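Local coordinates for periplasmic binding protein (Veillonella parvula, PDB 4MO9) that probably captures an iron-siderophore complex or a similar metal chelate in the periplasm and hands it to an ABC importer, at residues P200-V206 against P257-M263; F52-A57 against Y352-F358; E152-Q158 against S178-T182; L276-E282 against S361-M366. One frame throughout, in Å; residues are numbered along the deposited sequence.

Contact 1 (P200-V206 against P257-M263); sequences PTVYLEV and PDIIMIM
Thr201 to Val206 and Ile259 to Met263 pair as adjacent parallel strands in the interior of the mixed sheet of the C-terminal lobe, flanked by strands 234-235 and 310-313. The pairing begins at Thr201, whose OG1 sits between the backbone N and the carbonyl carbon (chi1 51°) and accepts the N-H of Asp258 at 2.9 Å. In return, Asp258 OD2 receives Thr201 N at 3.1 Å, tilted from the carboxylate plane, and a weak bond from Thr201 OG1. Asp258 OD1 forms a salt bridge with Lys303. With an alanine at the aspartate position, Thr201 N would probably lose its acceptor and Lys303 the charge it pairs with. Regular backbone bonds follow, among them Tyr203 N to Ile259 O (2.9 Å) and Met261 N to Tyr203 O (3.0 Å). On one face, Leu204 CD2 crosses to the CE of selenomethionine Met263 at 3.7 Å, and Val202 CG2 lies 4.0 Å from Ile259 CG2; helices 224-230 and 324-334 cover this side. On the other face, Pro257 CG packs on Tyr203 CB, and the phenol OH gives a 2.7 Å bond to Glu205 OE1, which also pairs with Arg296. Ile262 on that side meets helix 282-295. Parallel neighbouring strands with helices packed on both faces are typical of the Rossmann-like lobes of TroA-like binding proteins.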
# COMPACT_ATOMS: atom_id res chain seq x y z
N PRO A 200 12.77 2.25 19.98
CA PRO A 200 11.82 3.29 20.40
C PRO A 200 10.42 2.73 20.45
O PRO A 200 10.05 1.91 19.59
CB PRO A 200 11.94 4.35 19.29
CG PRO A 200 12.51 3.65 18.14
CD PRO A 200 13.39 2.55 18.68
N THR A 201 9.66 3.14 21.46
CA THR A 201 8.26 2.76 21.58
C THR A 201 7.46 3.66 20.65
O THR A 201 7.74 4.85 20.53
CB THR A 201 7.75 2.91 23.03
OG1 THR A 201 8.07 4.21 23.53
CG2 THR A 201 8.37 1.85 23.93
N VAL A 202 6.47 3.08 19.97
CA VAL A 202 5.68 3.85 19.02
C VAL A 202 4.18 3.59 19.15
O VAL A 202 3.75 2.44 19.30
CB VAL A 202 6.17 3.59 17.56
CG1 VAL A 202 6.10 2.10 17.22
CG2 VAL A 202 5.37 4.39 16.56
N TYR A 203 3.39 4.66 19.11
CA TYR A 203 1.94 4.53 19.01
C TYR A 203 1.53 4.81 17.56
O TYR A 203 1.88 5.85 17.00
CB TYR A 203 1.20 5.46 19.98
CG TYR A 203 -0.28 5.55 19.69
CD1 TYR A 203 -1.06 4.40 19.64
CD2 TYR A 203 -0.89 6.77 19.43
CE1 TYR A 203 -2.41 4.46 19.34
CE2 TYR A 203 -2.24 6.84 19.13
CZ TYR A 203 -3.00 5.68 19.09
OH TYR A 203 -4.34 5.73 18.80
N LEU A 204 0.79 3.87 16.96
CA LEU A 204 0.41 3.96 15.55
C LEU A 204 -1.10 4.12 15.44
O LEU A 204 -1.85 3.41 16.11
CB LEU A 204 0.81 2.67 14.82
CG LEU A 204 2.27 2.22 14.83
CD1 LEU A 204 2.38 0.79 14.28
CD2 LEU A 204 3.12 3.16 14.00
N GLU A 205 -1.56 5.06 14.62
CA GLU A 205 -3.00 5.24 14.47
C GLU A 205 -3.34 5.68 13.05
O GLU A 205 -2.66 6.54 12.49
CB GLU A 205 -3.55 6.26 15.48
CG GLU A 205 -5.09 6.37 15.44
CD GLU A 205 -5.65 7.54 16.25
OE1 GLU A 205 -5.15 7.81 17.37
OE2 GLU A 205 -6.62 8.19 15.78
N VAL A 206 -4.38 5.06 12.48
CA VAL A 206 -4.95 5.55 11.22
C VAL A 206 -5.77 6.79 11.56
O VAL A 206 -6.74 6.71 12.33
CB VAL A 206 -5.86 4.50 10.55
CG1 VAL A 206 -6.21 4.93 9.13
CG2 VAL A 206 -5.14 3.15 10.50
N PRO A 257 4.48 7.10 24.69
CA PRO A 257 5.42 6.51 23.72
C PRO A 257 6.50 7.50 23.24
O PRO A 257 6.27 8.72 23.25
CB PRO A 257 4.51 6.12 22.55
CG PRO A 257 3.35 7.09 22.64
CD PRO A 257 3.14 7.30 24.12
N ASP A 258 7.66 6.97 22.85
CA ASP A 258 8.73 7.79 22.30
C ASP A 258 8.30 8.50 21.02
O ASP A 258 8.69 9.64 20.76
CB ASP A 258 9.97 6.94 21.99
CG ASP A 258 10.64 6.39 23.24
OD1 ASP A 258 10.75 7.12 24.25
OD2 ASP A 258 11.08 5.21 23.21
N ILE A 259 7.49 7.81 20.21
CA ILE A 259 7.12 8.28 18.88
C ILE A 259 5.62 8.05 18.65
O ILE A 259 5.06 7.06 19.13
CB ILE A 259 7.98 7.53 17.81
CG1 ILE A 259 9.46 7.91 17.96
CG2 ILE A 259 7.49 7.81 16.38
CD1 ILE A 259 10.41 7.03 17.15
N ILE A 260 4.97 8.98 17.96
CA ILE A 260 3.57 8.82 17.54
C ILE A 260 3.56 8.98 16.02
O ILE A 260 4.21 9.88 15.48
CB ILE A 260 2.66 9.91 18.16
CG1 ILE A 260 2.46 9.68 19.67
CG2 ILE A 260 1.30 9.95 17.47
CD1 ILE A 260 1.72 10.85 20.39
N MSE A 261 2.85 8.09 15.33
CA MSE A 261 2.67 8.26 13.89
C MSE A 261 1.20 8.12 13.54
O MSE A 261 0.58 7.09 13.85
CB MSE A 261 3.52 7.24 13.12
CG MSE A 261 3.66 7.58 11.64
SE MSE A 261 4.71 6.26 10.66
CE MSE A 261 6.26 6.28 11.86
N ILE A 262 0.63 9.17 12.94
CA ILE A 262 -0.78 9.18 12.55
C ILE A 262 -0.89 9.02 11.03
O ILE A 262 -0.38 9.87 10.29
CB ILE A 262 -1.46 10.52 12.92
CG1 ILE A 262 -1.22 10.87 14.40
CG2 ILE A 262 -2.95 10.48 12.59
CD1 ILE A 262 -1.88 9.91 15.37
N MSE A 263 -1.55 7.97 10.56
CA MSE A 263 -1.60 7.72 9.12
C MSE A 263 -2.60 8.64 8.41
O MSE A 263 -3.71 8.87 8.91
CB MSE A 263 -1.89 6.24 8.82
CG MSE A 263 -0.99 5.27 9.61
SE MSE A 263 0.93 5.66 9.50
CE MSE A 263 1.44 4.54 11.01

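Contact 2 (F52-A57 against Y352-F358); sequences FFTISA and YDKFLPF
Leu356 holds CG anti to its carbonyl carbon (chi1 -69°), which brings its CD2 methyl against helix 52-59, 3.7 Å from Ala57 N and 3.8 Å from Ser56 CB. Its CD1 methyl reaches the ring of Phe53 and also lies over the centre of the Tyr352 ring. Phe52, with CG anti to the backbone N (chi1 174°), sends its ring out to meet that of Phe358, which comes from the opposite direction; the two CZ atoms are 3.9 Å apart. Ser56 OG fills the angle between them, above the face of Phe52 and 3.8 Å from Phe358 CE2 at the ring edge. That hydroxyl is tied to Phe52 O at 2.9 Å from above the carbonyl plane, and the same oxygen also accepts Ser56 N. At the far end, Ala57 CB touches Phe355 CB at 3.7 Å, and Arg173 of helix 171-194 hydrogen-bonds Ala57 O and, weakly, Phe355 O. The end of helix 344-355 and the turn after it are thus packed on helix 52-59, before the chain runs on to strand 365-367 of the C-terminal sheet, with helix 171-194 beside Ala57 and Phe355 and helix 79-88 stacking Phe85 on Phe358.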
# COMPACT_ATOMS: atom_id res chain seq x y z
N PHE A 52 -2.71 -3.35 -10.28
CA PHE A 52 -2.75 -2.08 -11.03
C PHE A 52 -1.45 -1.28 -11.07
O PHE A 52 -0.96 -0.94 -12.16
CB PHE A 52 -3.87 -1.16 -10.52
CG PHE A 52 -3.86 0.20 -11.17
CD1 PHE A 52 -3.33 1.30 -10.50
CD2 PHE A 52 -4.36 0.37 -12.46
CE1 PHE A 52 -3.30 2.55 -11.10
CE2 PHE A 52 -4.34 1.62 -13.07
CZ PHE A 52 -3.80 2.72 -12.38
N PHE A 53 -0.88 -0.97 -9.91
CA PHE A 53 0.35 -0.18 -9.89
C PHE A 53 1.52 -0.94 -10.52
O PHE A 53 2.35 -0.35 -11.20
CB PHE A 53 0.72 0.24 -8.48
CG PHE A 53 0.12 1.56 -8.07
CD1 PHE A 53 -0.74 1.63 -6.99
CD2 PHE A 53 0.40 2.71 -8.78
CE1 PHE A 53 -1.30 2.84 -6.60
CE2 PHE A 53 -0.15 3.93 -8.40
CZ PHE A 53 -1.00 3.99 -7.31
N THR A 54 1.59 -2.25 -10.29
CA THR A 54 2.63 -3.05 -10.94
C THR A 54 2.47 -3.04 -12.46
O THR A 54 3.44 -2.84 -13.21
CB THR A 54 2.64 -4.49 -10.40
OG1 THR A 54 2.72 -4.44 -8.96
CG2 THR A 54 3.82 -5.28 -10.96
N ILE A 55 1.24 -3.24 -12.93
CA ILE A 55 0.99 -3.24 -14.36
C ILE A 55 1.36 -1.89 -14.98
O ILE A 55 2.02 -1.83 -16.03
CB ILE A 55 -0.46 -3.65 -14.69
CG1 ILE A 55 -0.69 -5.10 -14.25
CG2 ILE A 55 -0.77 -3.47 -16.16
CD1 ILE A 55 -2.14 -5.63 -14.49
N SER A 56 0.98 -0.79 -14.31
CA SER A 56 1.29 0.54 -14.82
C SER A 56 2.79 0.73 -14.87
O SER A 56 3.32 1.34 -15.80
CB SER A 56 0.66 1.61 -13.93
OG SER A 56 -0.74 1.43 -13.81
N ALA A 57 3.50 0.21 -13.87
CA ALA A 57 4.95 0.35 -13.82
C ALA A 57 5.64 -0.45 -14.92
O ALA A 57 6.72 -0.07 -15.40
CB ALA A 57 5.46 -0.07 -12.45
N TYR A 352 8.04 6.66 -9.15
CA TYR A 352 7.19 7.30 -10.16
C TYR A 352 7.99 7.72 -11.39
O TYR A 352 7.61 7.38 -12.52
CB TYR A 352 6.48 8.53 -9.58
CG TYR A 352 5.16 8.24 -8.89
CD1 TYR A 352 5.12 7.67 -7.63
CD2 TYR A 352 3.95 8.56 -9.51
CE1 TYR A 352 3.92 7.40 -6.99
CE2 TYR A 352 2.74 8.29 -8.89
CZ TYR A 352 2.72 7.72 -7.62
OH TYR A 352 1.51 7.44 -7.00
N ASP A 353 9.06 8.48 -11.18
CA ASP A 353 9.88 8.99 -12.29
C ASP A 353 10.36 7.86 -13.21
O ASP A 353 10.30 7.97 -14.43
CB ASP A 353 11.10 9.76 -11.76
CG ASP A 353 10.75 11.13 -11.19
OD1 ASP A 353 9.64 11.65 -11.47
OD2 ASP A 353 11.60 11.69 -10.47
N LYS A 354 10.84 6.77 -12.61
CA LYS A 354 11.41 5.66 -13.36
C LYS A 354 10.40 4.76 -14.07
O LYS A 354 10.66 4.35 -15.21
CB LYS A 354 12.30 4.79 -12.46
CG LYS A 354 13.71 5.30 -12.26
CD LYS A 354 14.49 4.45 -11.24
CE LYS A 354 14.68 3.01 -11.73
NZ LYS A 354 15.63 2.90 -12.88
N PHE A 355 9.28 4.46 -13.42
CA PHE A 355 8.39 3.39 -13.91
C PHE A 355 6.96 3.79 -14.26
O PHE A 355 6.37 3.22 -15.18
CB PHE A 355 8.32 2.26 -12.87
CG PHE A 355 9.65 1.69 -12.50
CD1 PHE A 355 10.45 1.10 -13.47
CD2 PHE A 355 10.09 1.73 -11.19
CE1 PHE A 355 11.69 0.56 -13.13
CE2 PHE A 355 11.33 1.18 -10.84
CZ PHE A 355 12.12 0.60 -11.82
N LEU A 356 6.40 4.75 -13.53
CA LEU A 356 4.97 5.06 -13.68
C LEU A 356 4.68 6.09 -14.77
O LEU A 356 5.44 7.04 -14.98
CB LEU A 356 4.36 5.48 -12.33
CG LEU A 356 4.27 4.35 -11.30
CD1 LEU A 356 3.77 4.85 -9.93
CD2 LEU A 356 3.37 3.23 -11.80
N PRO A 357 3.57 5.89 -15.49
CA PRO A 357 3.13 6.85 -16.51
C PRO A 357 2.38 8.04 -15.90
O PRO A 357 1.84 8.86 -16.65
CB PRO A 357 2.17 6.02 -17.36
CG PRO A 357 1.57 5.04 -16.39
CD PRO A 357 2.67 4.73 -15.39
N PHE A 358 2.34 8.12 -14.58
CA PHE A 358 1.64 9.22 -13.90
C PHE A 358 2.68 10.13 -13.23
O PHE A 358 3.68 9.63 -12.70
CB PHE A 358 0.67 8.66 -12.85
CG PHE A 358 -0.17 7.51 -13.35
CD1 PHE A 358 -1.13 7.72 -14.34
CD2 PHE A 358 -0.02 6.24 -12.82
CE1 PHE A 358 -1.91 6.66 -14.80
CE2 PHE A 358 -0.79 5.18 -13.28
CZ PHE A 358 -1.74 5.39 -14.27

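Contact 3 (E152-Q158 against S178-T182); sequences EKLESHQ and SKFYT
The imidazole of His157 and the phenol of Tyr181 lie nearly parallel, planes at 13° and centroids 4.4 Å apart, offset so strongly that little of one ring lies over the other. What covers the imidazole is the end of the tyrosine: Tyr181 OH sits over the centre of the His157 ring, and CZ lies 3.2 Å from His157 ND1. With CG anti to the backbone N (chi1 -175°), Tyr181 extends from its helix toward His157, and its hydroxyl hydrogen-bonds Asp323. On the imidazole, NE2 makes a weak bond to Glu152 OE1, whose other oxygen takes the backbone N-H of Arg319. Replacing the histidine by an alanine would probably uncover that side of the tyrosine ring and leave Glu152 without its weak partner. These residues belong to an antiparallel helical hairpin, 154-168 packed on 171-194 with local axes 10.4 Å apart; the second, long helix leads from the N-terminal lobe to the strands of the C-terminal one, as in the rigid linker of TroA-like proteins. Leu154 approaches Tyr181 differently, placing CD1 at the ring edge, 4.0 Å from Tyr181 CD2. Toward the outer side, the extended Gln158 directs NE2 within its amide plane to Thr182 OG1, at 2.9 Å and almost straight. Thr182 OG1 in turn donates to Ser178 O at 2.6 Å, and a water joins Gln158 O (3.0 Å) to Ser178 OG (2.6 Å).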
# COMPACT_ATOMS: atom_id res chain seq x y z
N GLU A 152 4.11 -8.56 3.07
CA GLU A 152 5.29 -7.73 3.34
C GLU A 152 6.53 -8.61 3.58
O GLU A 152 7.30 -8.36 4.52
CB GLU A 152 5.04 -6.78 4.52
CG GLU A 152 3.77 -5.92 4.40
CD GLU A 152 3.90 -4.79 3.38
OE1 GLU A 152 4.79 -4.86 2.49
OE2 GLU A 152 3.10 -3.82 3.46
N LYS A 153 6.71 -9.62 2.74
CA LYS A 153 7.95 -10.40 2.76
C LYS A 153 8.66 -10.17 1.44
O LYS A 153 8.01 -10.14 0.38
CB LYS A 153 7.67 -11.89 2.91
CG LYS A 153 6.85 -12.30 4.12
CD LYS A 153 6.59 -13.80 4.04
CE LYS A 153 5.63 -14.30 5.10
NZ LYS A 153 5.36 -15.76 4.88
N LEU A 154 9.97 -10.02 1.50
CA LEU A 154 10.76 -9.77 0.30
C LEU A 154 10.48 -10.78 -0.82
O LEU A 154 10.20 -10.40 -1.96
CB LEU A 154 12.25 -9.76 0.64
CG LEU A 154 13.21 -9.48 -0.53
CD1 LEU A 154 12.92 -8.11 -1.14
CD2 LEU A 154 14.65 -9.57 -0.05
N GLU A 155 10.54 -12.07 -0.50
CA GLU A 155 10.31 -13.10 -1.52
C GLU A 155 8.92 -13.00 -2.18
O GLU A 155 8.78 -13.23 -3.39
CB GLU A 155 10.51 -14.50 -0.95
CG GLU A 155 10.36 -15.59 -2.03
CD GLU A 155 10.09 -16.97 -1.47
OE1 GLU A 155 9.94 -17.11 -0.24
OE2 GLU A 155 10.02 -17.92 -2.28
N SER A 156 7.90 -12.68 -1.39
CA SER A 156 6.54 -12.54 -1.93
C SER A 156 6.43 -11.35 -2.87
O SER A 156 5.76 -11.43 -3.91
CB SER A 156 5.51 -12.42 -0.81
OG SER A 156 5.42 -13.64 -0.10
N HIS A 157 7.05 -10.24 -2.51
CA HIS A 157 7.07 -9.08 -3.40
C HIS A 157 7.82 -9.41 -4.68
O HIS A 157 7.34 -9.12 -5.77
CB HIS A 157 7.72 -7.87 -2.73
CG HIS A 157 6.75 -6.96 -2.03
ND1 HIS A 157 6.50 -5.68 -2.46
CD2 HIS A 157 5.98 -7.16 -0.94
CE1 HIS A 157 5.61 -5.12 -1.66
NE2 HIS A 157 5.27 -6.00 -0.73
N GLN A 158 9.00 -10.01 -4.55
CA GLN A 158 9.79 -10.37 -5.73
C GLN A 158 9.02 -11.32 -6.64
O GLN A 158 9.02 -11.17 -7.88
CB GLN A 158 11.11 -11.03 -5.30
CG GLN A 158 12.07 -10.09 -4.56
CD GLN A 158 13.34 -10.80 -4.12
OE1 GLN A 158 13.33 -12.02 -3.88
NE2 GLN A 158 14.45 -10.06 -4.04
N SER A 178 11.95 -5.19 -9.42
CA SER A 178 12.30 -6.08 -8.32
C SER A 178 13.63 -5.67 -7.67
O SER A 178 13.77 -5.71 -6.44
CB SER A 178 12.40 -7.52 -8.82
OG SER A 178 12.62 -8.40 -7.74
N LYS A 179 14.60 -5.29 -8.48
CA LYS A 179 15.90 -4.89 -7.94
C LYS A 179 15.79 -3.54 -7.25
O LYS A 179 16.42 -3.32 -6.21
CB LYS A 179 16.97 -4.87 -9.04
CG LYS A 179 17.38 -6.27 -9.50
CD LYS A 179 18.38 -6.19 -10.64
CE LYS A 179 18.77 -7.59 -11.11
NZ LYS A 179 19.77 -7.49 -12.20
N PHE A 180 15.00 -2.63 -7.82
CA PHE A 180 14.76 -1.33 -7.17
C PHE A 180 14.20 -1.55 -5.78
O PHE A 180 14.62 -0.91 -4.80
CB PHE A 180 13.75 -0.52 -8.00
CG PHE A 180 13.36 0.80 -7.38
CD1 PHE A 180 13.98 1.98 -7.81
CD2 PHE A 180 12.38 0.88 -6.40
CE1 PHE A 180 13.63 3.22 -7.25
CE2 PHE A 180 12.02 2.11 -5.84
CZ PHE A 180 12.65 3.28 -6.26
N TYR A 181 13.21 -2.44 -5.69
CA TYR A 181 12.55 -2.74 -4.43
C TYR A 181 13.51 -3.44 -3.47
O TYR A 181 13.59 -3.08 -2.27
CB TYR A 181 11.34 -3.66 -4.66
CG TYR A 181 10.55 -3.92 -3.40
CD1 TYR A 181 9.53 -3.05 -3.02
CD2 TYR A 181 10.82 -5.01 -2.59
CE1 TYR A 181 8.80 -3.27 -1.85
CE2 TYR A 181 10.10 -5.25 -1.42
CZ TYR A 181 9.09 -4.37 -1.06
OH TYR A 181 8.37 -4.59 0.10
N THR A 182 14.22 -4.43 -4.01
CA THR A 182 15.13 -5.26 -3.23
C THR A 182 16.32 -4.46 -2.69
O THR A 182 16.69 -4.66 -1.51
CB THR A 182 15.65 -6.47 -4.06
OG1 THR A 182 14.53 -7.23 -4.53
CG2 THR A 182 16.55 -7.38 -3.22
O HOH W 1 11.80 -10.64 -8.88

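Contact 4 (L276-E282 against S361-M366); sequences LGFEATE and SGIWFM
Leu276 rests its CB 3.4 Å from Ile363 O, and its two methyls divide, CD2 toward Ile363 CG2 and CD1 toward the carbonyl O of Trp364. The motif is a single antiparallel bridge, a hydrogen-bonded pair between Gly277 and Ile363, by which a loop of the C-terminal lobe is joined to the approach to edge strand 365-367. Gly277 N reaches Ile363 O at 2.7 Å and almost straight (174°), while Gly277 O accepts Ile363 N at 3.0 Å. Its CA lies over the six-membered ring of Trp364, 3.8 Å from the centroid, a CH-pi contact. A side chain would be strained at the backbone angles of Gly277, and at Gly362, next to the bridge, a CB would run into Gly277 O. Phe278 then presents its ring face to the edge of the indole in a T-shaped pair, planes at 86°, with the centroid of its ring 5.1 Å from that of the six-membered ring of Trp364. The indole is kept from turning by the bond from Trp364 NE1 to Ser361 O at 2.8 Å, and Ser361 OG lies at the edge of Phe278; His84 of helix 79-88 stacks on this phenylalanine. Further on, Ala280 CB packs 4.0 Å from Ile363 CB, and Thr281 N-caps helix 282-295 through Ser284 N. Glu282 extends from the backbone and then bends at chi2 (75°), which carries its carboxylate to the labelled selenomethionine Met366, where Glu282 OE2 lies 3.2 Å from Met366 CE.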
# COMPACT_ATOMS: atom_id res chain seq x y z
N LEU A 276 -3.21 13.25 3.41
CA LEU A 276 -2.01 13.04 2.61
C LEU A 276 -2.44 12.60 1.22
O LEU A 276 -3.63 12.30 1.01
CB LEU A 276 -1.11 11.97 3.24
CG LEU A 276 -0.44 12.37 4.56
CD1 LEU A 276 0.42 11.21 5.09
CD2 LEU A 276 0.41 13.61 4.35
N GLY A 277 -1.50 12.56 0.27
CA GLY A 277 -1.80 12.12 -1.09
C GLY A 277 -1.74 13.25 -2.11
O GLY A 277 -1.08 14.27 -1.88
N PHE A 278 -2.44 13.08 -3.23
CA PHE A 278 -2.39 14.06 -4.32
C PHE A 278 -3.13 15.35 -4.02
O PHE A 278 -2.83 16.39 -4.62
CB PHE A 278 -2.93 13.45 -5.62
CG PHE A 278 -2.03 12.39 -6.19
CD1 PHE A 278 -0.88 12.74 -6.89
CD2 PHE A 278 -2.33 11.04 -6.02
CE1 PHE A 278 -0.04 11.76 -7.42
CE2 PHE A 278 -1.50 10.06 -6.54
CZ PHE A 278 -0.35 10.42 -7.24
N GLU A 279 -4.09 15.28 -3.10
CA GLU A 279 -4.85 16.47 -2.71
C GLU A 279 -4.45 16.87 -1.31
O GLU A 279 -5.25 16.75 -0.37
CB GLU A 279 -6.35 16.19 -2.73
CG GLU A 279 -6.81 15.57 -4.01
CD GLU A 279 -7.92 16.34 -4.67
OE1 GLU A 279 -8.49 17.25 -4.02
OE2 GLU A 279 -8.23 16.03 -5.84
N ALA A 280 -3.23 17.35 -1.18
CA ALA A 280 -2.66 17.65 0.12
C ALA A 280 -1.65 18.75 -0.08
O ALA A 280 -0.95 18.78 -1.10
CB ALA A 280 -1.98 16.42 0.69
N THR A 281 -1.57 19.68 0.87
CA THR A 281 -0.53 20.69 0.85
C THR A 281 0.24 20.62 2.17
O THR A 281 -0.28 20.13 3.17
CB THR A 281 -1.11 22.10 0.69
OG1 THR A 281 -1.77 22.49 1.90
CG2 THR A 281 -2.09 22.13 -0.48
N GLU A 282 1.48 21.11 2.15
CA GLU A 282 2.33 21.11 3.34
C GLU A 282 1.65 21.81 4.53
O GLU A 282 1.59 21.26 5.63
CB GLU A 282 3.67 21.77 3.02
CG GLU A 282 4.60 21.95 4.21
CD GLU A 282 5.26 20.66 4.65
OE1 GLU A 282 5.30 19.70 3.84
OE2 GLU A 282 5.73 20.60 5.80
N SER A 361 3.46 13.91 -7.52
CA SER A 361 3.17 15.14 -6.77
C SER A 361 2.44 14.81 -5.47
O SER A 361 2.23 13.63 -5.15
CB SER A 361 2.35 16.13 -7.59
OG SER A 361 1.03 15.66 -7.75
N GLY A 362 2.06 15.83 -4.71
CA GLY A 362 1.35 15.61 -3.46
C GLY A 362 2.28 15.42 -2.27
O GLY A 362 3.50 15.61 -2.40
N ILE A 363 1.72 15.03 -1.13
CA ILE A 363 2.46 14.91 0.13
C ILE A 363 2.19 13.53 0.74
O ILE A 363 1.04 13.15 0.92
CB ILE A 363 2.02 15.99 1.14
CG1 ILE A 363 2.05 17.39 0.51
CG2 ILE A 363 2.85 15.91 2.43
CD1 ILE A 363 3.43 17.97 0.37
N TRP A 364 3.26 12.80 1.08
CA TRP A 364 3.13 11.38 1.41
C TRP A 364 3.73 11.04 2.76
O TRP A 364 3.46 9.98 3.33
CB TRP A 364 3.78 10.54 0.29
CG TRP A 364 3.16 10.85 -1.02
CD1 TRP A 364 3.53 11.84 -1.89
CD2 TRP A 364 2.01 10.21 -1.59
NE1 TRP A 364 2.68 11.84 -2.99
CE2 TRP A 364 1.75 10.85 -2.82
CE3 TRP A 364 1.19 9.15 -1.19
CZ2 TRP A 364 0.69 10.46 -3.66
CZ3 TRP A 364 0.14 8.77 -2.01
CH2 TRP A 364 -0.10 9.42 -3.23
N PHE A 365 4.54 11.96 3.28
CA PHE A 365 5.21 11.79 4.56
C PHE A 365 5.25 13.13 5.25
O PHE A 365 5.21 14.18 4.59
CB PHE A 365 6.63 11.27 4.37
CG PHE A 365 6.71 9.94 3.67
CD1 PHE A 365 6.30 8.77 4.32
CD2 PHE A 365 7.19 9.85 2.36
CE1 PHE A 365 6.37 7.53 3.67
CE2 PHE A 365 7.27 8.61 1.72
CZ PHE A 365 6.86 7.46 2.38
N MSE A 366 5.34 13.13 6.58
CA MSE A 366 5.23 14.38 7.30
C MSE A 366 5.78 14.29 8.70
O MSE A 366 5.54 13.32 9.41
CB MSE A 366 3.78 14.84 7.35
CG MSE A 366 3.48 15.79 8.48
SE MSE A 366 2.72 17.40 7.78
CE MSE A 366 4.24 17.94 6.68

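How the contacts relate
Contact 2 lies against the N-terminal lobe and contact 1 inside the C-terminal sheet, on opposite sides of the chain centre with about 30 Å between their centres. Contact 3 belongs to the helices that lead from one lobe to the other and touches contact 2 through Phe180 CG and Phe355 CE2, 4.0 Å apart. Contact 4 meets contact 2 as well, Phe278 CZ lying 3.5 Å from Tyr352 OH, and reaches the same sheet as contact 1, whose nearest atoms are about 5 Å away. The bound trimethylamine oxide lies among Trp45, Ala48, Ser73 and Arg78, about 11 Å from the side chain of Phe52, 12 Å from that of Val206 and 13 Å from that of Glu152.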